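Local atomic coordinates of YrrB protein (Bacillus subtilis, PDB entry 2Q7F), a protein that may act as an interaction mediator, helping RNA sulfuration components, RNA processing components and aminoacyl-tRNA synthetases assemble into complexes. Residues Ala170-Phe182 against Ala195-Glu207. Numbering follows the deposited sequence.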
# COMPACT_ATOMS: atom_id res chain seq x y z
N ALA A 170 -4.45 -14.72 4.88
CA ALA A 170 -5.52 -15.30 5.68
C ALA A 170 -6.84 -15.27 4.93
O ALA A 170 -7.67 -16.17 5.05
CB ALA A 170 -5.66 -14.54 7.00
N ASN A 171 -7.03 -14.22 4.14
CA ASN A 171 -8.23 -14.07 3.37
C ASN A 171 -8.31 -15.13 2.28
O ASN A 171 -9.40 -15.64 1.97
CB ASN A 171 -8.28 -12.68 2.76
CG ASN A 171 -9.67 -12.28 2.39
OD1 ASN A 171 -10.39 -11.67 3.18
ND2 ASN A 171 -10.09 -12.66 1.18
N GLU A 172 -7.16 -15.47 1.70
CA GLU A 172 -7.11 -16.36 0.55
C GLU A 172 -7.16 -17.85 0.90
O GLU A 172 -7.29 -18.69 0.02
CB GLU A 172 -5.88 -16.04 -0.31
CG GLU A 172 -6.08 -16.31 -1.81
CD GLU A 172 -7.14 -15.41 -2.47
OE1 GLU A 172 -7.56 -14.39 -1.88
OE2 GLU A 172 -7.56 -15.73 -3.61
N GLY A 173 -7.08 -18.16 2.20
CA GLY A 173 -7.12 -19.55 2.66
C GLY A 173 -5.80 -19.99 3.24
O GLY A 173 -5.76 -20.86 4.11
N MET A 174 -4.72 -19.38 2.76
CA MET A 174 -3.37 -19.65 3.23
C MET A 174 -3.22 -19.08 4.65
O MET A 174 -2.69 -17.99 4.83
CB MET A 174 -2.34 -19.01 2.28
CG MET A 174 -2.41 -19.49 0.83
SD MET A 174 -1.56 -18.42 -0.38
CE MET A 174 0.16 -18.89 -0.16
N LEU A 175 -3.71 -19.84 5.63
CA LEU A 175 -3.89 -19.35 7.00
C LEU A 175 -2.68 -19.45 7.91
O LEU A 175 -2.53 -18.66 8.83
CB LEU A 175 -5.07 -20.06 7.67
CG LEU A 175 -6.46 -19.78 7.09
CD1 LEU A 175 -7.37 -20.99 7.31
CD2 LEU A 175 -7.09 -18.51 7.65
N ASP A 176 -1.82 -20.44 7.66
CA ASP A 176 -0.68 -20.67 8.54
C ASP A 176 0.45 -19.71 8.22
O ASP A 176 1.12 -19.19 9.11
CB ASP A 176 -0.22 -22.13 8.44
CG ASP A 176 -1.39 -23.09 8.48
OD1 ASP A 176 -2.09 -23.22 7.45
OD2 ASP A 176 -1.64 -23.69 9.55
N GLU A 177 0.64 -19.46 6.93
CA GLU A 177 1.57 -18.44 6.45
C GLU A 177 1.11 -17.03 6.83
O GLU A 177 1.94 -16.11 6.94
CB GLU A 177 1.77 -18.56 4.93
CG GLU A 177 0.53 -19.03 4.16
CD GLU A 177 0.30 -20.54 4.26
OE1 GLU A 177 1.15 -21.31 3.76
OE2 GLU A 177 -0.73 -20.95 4.83
N ALA A 178 -0.19 -16.86 7.06
CA ALA A 178 -0.72 -15.60 7.57
C ALA A 178 -0.20 -15.37 8.98
O ALA A 178 0.33 -14.31 9.29
CB ALA A 178 -2.24 -15.60 7.56
N LEU A 179 -0.33 -16.41 9.81
CA LEU A 179 0.18 -16.40 11.18
C LEU A 179 1.69 -16.21 11.22
O LEU A 179 2.21 -15.50 12.09
CB LEU A 179 -0.21 -17.68 11.91
CG LEU A 179 -1.71 -17.88 12.11
CD1 LEU A 179 -2.00 -19.35 12.33
CD2 LEU A 179 -2.27 -17.03 13.26
N SER A 180 2.39 -16.84 10.28
CA SER A 180 3.82 -16.60 10.08
C SER A 180 4.10 -15.10 9.99
O SER A 180 4.97 -14.58 10.70
CB SER A 180 4.33 -17.28 8.80
OG SER A 180 4.14 -18.68 8.88
N GLN A 181 3.35 -14.42 9.14
CA GLN A 181 3.52 -12.99 8.94
C GLN A 181 3.04 -12.16 10.14
O GLN A 181 3.77 -11.28 10.61
CB GLN A 181 2.87 -12.51 7.63
CG GLN A 181 3.45 -13.15 6.36
CD GLN A 181 4.92 -12.85 6.14
OE1 GLN A 181 5.49 -11.94 6.75
NE2 GLN A 181 5.56 -13.62 5.25
N PHE A 182 1.83 -12.44 10.64
CA PHE A 182 1.32 -11.75 11.83
C PHE A 182 2.31 -11.79 13.00
O PHE A 182 2.47 -10.80 13.72
CB PHE A 182 -0.04 -12.29 12.29
CG PHE A 182 -1.18 -12.03 11.33
CD1 PHE A 182 -1.28 -10.82 10.65
CD2 PHE A 182 -2.16 -13.00 11.12
CE1 PHE A 182 -2.34 -10.59 9.76
CE2 PHE A 182 -3.22 -12.77 10.25
CZ PHE A 182 -3.31 -11.56 9.57
N ALA A 195 -2.62 -6.64 14.54
CA ALA A 195 -1.99 -7.90 14.15
C ALA A 195 -2.49 -9.02 15.05
O ALA A 195 -2.98 -10.04 14.55
CB ALA A 195 -0.47 -7.80 14.22
N PHE A 196 -2.39 -8.82 16.36
CA PHE A 196 -2.89 -9.79 17.34
C PHE A 196 -4.36 -10.14 17.10
O PHE A 196 -4.74 -11.31 17.15
CB PHE A 196 -2.68 -9.29 18.77
CG PHE A 196 -1.31 -9.61 19.34
CD1 PHE A 196 -0.42 -8.59 19.64
CD2 PHE A 196 -0.93 -10.93 19.57
CE1 PHE A 196 0.84 -8.88 20.16
CE2 PHE A 196 0.32 -11.23 20.09
CZ PHE A 196 1.21 -10.20 20.39
N TYR A 197 -5.18 -9.13 16.80
CA TYR A 197 -6.60 -9.34 16.53
C TYR A 197 -6.80 -10.20 15.29
O TYR A 197 -7.58 -11.15 15.30
CB TYR A 197 -7.34 -8.01 16.37
CG TYR A 197 -8.66 -8.14 15.63
CD1 TYR A 197 -9.78 -8.70 16.24
CD2 TYR A 197 -8.77 -7.72 14.30
CE1 TYR A 197 -10.99 -8.83 15.56
CE2 TYR A 197 -9.97 -7.84 13.61
CZ TYR A 197 -11.07 -8.39 14.25
OH TYR A 197 -12.25 -8.50 13.55
N ASN A 198 -6.09 -9.85 14.22
CA ASN A 198 -6.19 -10.58 12.96
C ASN A 198 -5.61 -11.99 13.05
O ASN A 198 -6.05 -12.90 12.34
CB ASN A 198 -5.56 -9.78 11.82
CG ASN A 198 -6.43 -8.61 11.39
OD1 ASN A 198 -7.38 -8.78 10.64
ND2 ASN A 198 -6.10 -7.41 11.87
N ALA A 199 -4.62 -12.17 13.93
CA ALA A 199 -4.11 -13.48 14.28
C ALA A 199 -5.22 -14.25 14.99
O ALA A 199 -5.49 -15.41 14.67
CB ALA A 199 -2.88 -13.37 15.18
N GLY A 200 -5.87 -13.58 15.93
CA GLY A 200 -6.99 -14.14 16.67
C GLY A 200 -8.07 -14.65 15.75
O GLY A 200 -8.60 -15.74 15.95
N VAL A 201 -8.37 -13.87 14.71
CA VAL A 201 -9.42 -14.23 13.75
C VAL A 201 -8.99 -15.38 12.85
O VAL A 201 -9.82 -16.20 12.44
CB VAL A 201 -9.85 -13.01 12.90
CG1 VAL A 201 -10.88 -13.41 11.85
CG2 VAL A 201 -10.43 -11.92 13.80
N THR A 202 -7.69 -15.45 12.56
CA THR A 202 -7.15 -16.53 11.73
C THR A 202 -7.34 -17.88 12.42
O THR A 202 -7.85 -18.82 11.81
CB THR A 202 -5.65 -16.30 11.38
OG1 THR A 202 -5.53 -15.16 10.52
CG2 THR A 202 -5.06 -17.52 10.68
N TYR A 203 -6.94 -17.95 13.69
CA TYR A 203 -7.07 -19.17 14.49
C TYR A 203 -8.51 -19.68 14.56
O TYR A 203 -8.74 -20.89 14.60
CB TYR A 203 -6.52 -18.96 15.90
CG TYR A 203 -5.02 -19.13 16.04
CD1 TYR A 203 -4.38 -20.31 15.66
CD2 TYR A 203 -4.24 -18.10 16.59
CE1 TYR A 203 -2.99 -20.46 15.80
CE2 TYR A 203 -2.86 -18.25 16.73
CZ TYR A 203 -2.24 -19.42 16.34
OH TYR A 203 -0.88 -19.55 16.49
N ALA A 204 -9.48 -18.77 14.58
CA ALA A 204 -10.90 -19.13 14.53
C ALA A 204 -11.26 -19.96 13.29
O ALA A 204 -12.00 -20.94 13.39
CB ALA A 204 -11.76 -17.88 14.61
N TYR A 205 -10.72 -19.57 12.14
CA TYR A 205 -10.91 -20.29 10.89
C TYR A 205 -10.09 -21.58 10.84
O TYR A 205 -10.34 -22.45 10.01
CB TYR A 205 -10.55 -19.38 9.70
CG TYR A 205 -11.64 -18.40 9.32
CD1 TYR A 205 -11.93 -17.29 10.11
CD2 TYR A 205 -12.40 -18.59 8.16
CE1 TYR A 205 -12.93 -16.39 9.77
CE2 TYR A 205 -13.40 -17.70 7.80
CZ TYR A 205 -13.67 -16.61 8.61
OH TYR A 205 -14.66 -15.72 8.26
N LYS A 206 -9.11 -21.69 11.74
CA LYS A 206 -8.34 -22.92 11.93
C LYS A 206 -9.04 -23.88 12.90
O LYS A 206 -8.56 -25.00 13.14
CB LYS A 206 -6.94 -22.60 12.45
CG LYS A 206 -5.96 -22.13 11.40
CD LYS A 206 -4.60 -21.81 12.00
CE LYS A 206 -3.90 -23.04 12.59
NZ LYS A 206 -3.46 -24.00 11.55
N GLU A 207 -10.18 -23.43 13.45
CA GLU A 207 -11.00 -24.19 14.41
C GLU A 207 -10.26 -24.48 15.71
O GLU A 207 -9.97 -25.63 16.04
CB GLU A 207 -11.56 -25.47 13.78
CG GLU A 207 -12.09 -25.28 12.37
CD GLU A 207 -13.38 -26.02 12.12
OE1 GLU A 207 -13.52 -27.19 12.58
OE2 GLU A 207 -14.26 -25.43 11.47
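Phe182 fits as a knob among Ala195, Asn198, Ala199 and Thr202. Its CG lies beside its own backbone N (chi1 -67°), which sends the ring across to the 195-205 helix. Ala195 O and Ala199 N lie over one face of the ring. Asn198 CB makes an off-centre CH-pi contact, 4.1 Å from the ring centroid. Thr202 OG1 meets the ring edge in plane, 3.3 Å from Phe182 CE2. An alanine in place of Phe182 would probably leave a gap among these four residues and strip Asn198 CB of its aromatic partner.

One turn earlier, Leu179 presses both methyls on Tyr203. Its CD2 stands over a ring face, 3.9 Å from the centroid, while CD1 also touches Lys206 CD. Thr202 CG2 packs against Leu179 CG and lies 3.3 Å from Leu175 O. Leu175 CD2 adds contacts to Thr202 CG2 and Tyr205 CB.

The pairing joins two tetratricopeptide repeats: helix 176-188 of TPR 5 runs nearly antiparallel to helix 193-205 of TPR 6. The axes of 176-182 and 195-205 come within 9.8 Å, at 161° between their N-to-C directions.

Both residues are exposed where Lys206 NZ forms a salt bridge with Asp176 OD2 at 2.7 Å. The lysine chain bends at chi3 and chi4 and approaches the syn side, 31° out of the carboxylate plane.

Behind this shell, Thr202 OG1 donates to Asn198 O at 2.9 Å. Thr202 N reaches the same oxygen from the opposite face, so two bonds grip it. The hydroxyl bond helps hold the rotation of Thr202. Asn198 ND2 bonds Asp194 O. Met215 of helix 211-222 also touches Tyr203.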